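Side-chain contact in CDP-glucose 4,6-dehydratase (Salmonella enterica subsp. enterica serovar Typhi, PDB 1WVG), which catalyses the dehydration of CDP-D-glucose to CDP-4-dehydro-6-deoxy-D-glucose, an NAD-dependent step in making the CDP-3,6-dideoxy-D-mannose of the bacterial O-antigen: residues Leu25-Thr30 with Arg348-Tyr353. Residues are numbered along the deposited sequence; the frame is centred on the assembly and turned at random.
Sequences LSLWLT and REISDY
One face of the W28 indole receives the CG2 methyl of I350, a CH-pi contact in which CG2 sits 3.5 Å from the centroid of the five-membered ring and 14° off its normal. The far corner of the six-membered ring, CH2, meets CD2 of Y353 obliquely at 3.7 Å, the two ring planes 83° apart. I350 spreads two branches over the helix: CG2, anti to its backbone N, lies over the indole, and CD1, at the end of the CG1 arm, comes 3.5 Å from CA of W28 and also touches CG of L27 at 4.0 Å. The axes of the two helical segments pass 10.7 Å apart and cross at -67°. L27 also touches L343 and S346, and W28 touches M354, all on helix 342-355. L236, L239, S240 and I243 of helix 236-251 pack on W28 too, and the Y353 hydroxyl is hydrogen-bonded to E237 and S240 there. The contact thus packs C-terminal helix 342-355 against helix 20-31, which follows the first strand of the Rossmann fold. NE1 of W28 and OH of Y353 find hydrogen-bond partners outside the two segments, so buried van der Waals packing and one CH-pi contact join them.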
# COMPACT_ATOMS: atom_id res chain seq x y z
N LEU A 25 8.37 26.31 24.74
CA LEU A 25 9.06 25.15 25.28
C LEU A 25 10.11 25.56 26.30
O LEU A 25 10.20 25.02 27.41
CB LEU A 25 9.73 24.29 24.16
CG LEU A 25 10.39 23.03 24.72
CD1 LEU A 25 9.37 22.16 25.45
CD2 LEU A 25 11.07 22.24 23.61
N SER A 26 10.94 26.51 25.90
CA SER A 26 11.98 26.92 26.84
C SER A 26 11.43 27.41 28.18
O SER A 26 11.90 27.11 29.28
CB SER A 26 12.88 27.96 26.18
OG SER A 26 13.36 27.44 24.96
N LEU A 27 10.38 28.19 28.06
CA LEU A 27 9.72 28.68 29.22
C LEU A 27 9.25 27.52 30.10
O LEU A 27 9.54 27.43 31.30
CB LEU A 27 8.53 29.47 28.76
CG LEU A 27 7.87 30.14 29.94
CD1 LEU A 27 8.93 30.96 30.67
CD2 LEU A 27 6.80 31.09 29.40
N TRP A 28 8.51 26.60 29.48
CA TRP A 28 7.99 25.44 30.19
C TRP A 28 9.09 24.73 30.95
O TRP A 28 9.03 24.46 32.16
CB TRP A 28 7.40 24.41 29.19
CG TRP A 28 6.41 23.47 29.86
CD1 TRP A 28 6.37 23.16 31.19
CD2 TRP A 28 5.28 22.80 29.25
NE1 TRP A 28 5.31 22.33 31.46
CE2 TRP A 28 4.62 22.08 30.27
CE3 TRP A 28 4.76 22.72 27.94
CZ2 TRP A 28 3.46 21.32 30.00
CZ3 TRP A 28 3.61 21.99 27.67
CH2 TRP A 28 2.97 21.29 28.70
N LEU A 29 10.10 24.39 30.15
CA LEU A 29 11.28 23.67 30.59
C LEU A 29 12.03 24.37 31.75
O LEU A 29 12.36 23.76 32.79
CB LEU A 29 12.22 23.35 29.40
CG LEU A 29 11.85 22.09 28.59
CD1 LEU A 29 12.94 21.70 27.57
CD2 LEU A 29 11.53 20.90 29.50
N THR A 30 12.33 25.67 31.59
CA THR A 30 13.06 26.32 32.67
C THR A 30 12.20 26.36 33.91
O THR A 30 12.64 26.20 35.05
CB THR A 30 13.55 27.71 32.32
OG1 THR A 30 12.40 28.47 32.11
CG2 THR A 30 14.34 27.68 31.03
N ARG A 348 0.93 31.31 33.56
CA ARG A 348 -0.36 30.81 33.97
C ARG A 348 -0.94 29.76 33.00
O ARG A 348 -1.58 28.77 33.39
CB ARG A 348 -1.34 31.95 34.19
CG ARG A 348 -2.31 31.61 35.32
CD ARG A 348 -3.47 32.58 35.53
NE ARG A 348 -4.68 31.87 35.93
CZ ARG A 348 -5.93 32.28 35.70
NH1 ARG A 348 -6.24 33.44 35.08
NH2 ARG A 348 -6.93 31.50 36.12
N GLU A 349 -0.76 29.98 31.71
CA GLU A 349 -1.31 28.99 30.78
C GLU A 349 -0.71 27.61 30.94
O GLU A 349 -1.46 26.63 30.91
CB GLU A 349 -1.33 29.40 29.32
CG GLU A 349 -2.36 30.51 29.13
CD GLU A 349 -3.27 30.18 28.01
OE1 GLU A 349 -2.86 29.93 26.88
OE2 GLU A 349 -4.53 30.18 28.41
N ILE A 350 0.63 27.58 31.10
CA ILE A 350 1.41 26.34 31.30
C ILE A 350 0.86 25.65 32.56
O ILE A 350 0.54 24.46 32.59
CB ILE A 350 2.92 26.64 31.39
CG1 ILE A 350 3.50 27.25 30.11
CG2 ILE A 350 3.76 25.45 31.83
CD1 ILE A 350 5.04 27.29 30.09
N SER A 351 0.67 26.43 33.62
CA SER A 351 0.14 25.85 34.84
C SER A 351 -1.27 25.28 34.68
O SER A 351 -1.64 24.22 35.16
CB SER A 351 0.13 26.91 35.93
OG SER A 351 -1.22 27.08 36.36
N ASP A 352 -2.10 26.03 33.99
CA ASP A 352 -3.46 25.61 33.76
C ASP A 352 -3.45 24.33 32.98
O ASP A 352 -4.25 23.44 33.18
CB ASP A 352 -4.17 26.66 32.86
CG ASP A 352 -4.64 27.91 33.55
OD1 ASP A 352 -4.62 28.00 34.76
OD2 ASP A 352 -5.08 28.86 32.73
N TYR A 353 -2.54 24.27 32.01
CA TYR A 353 -2.47 23.10 31.18
C TYR A 353 -2.03 21.95 32.03
O TYR A 353 -2.57 20.86 31.92
CB TYR A 353 -1.54 23.23 29.96
CG TYR A 353 -1.58 22.05 28.97
CD1 TYR A 353 -2.46 22.03 27.89
CD2 TYR A 353 -0.70 20.98 29.11
CE1 TYR A 353 -2.45 20.97 26.97
CE2 TYR A 353 -0.72 19.88 28.24
CZ TYR A 353 -1.60 19.88 27.17
OH TYR A 353 -1.60 18.84 26.28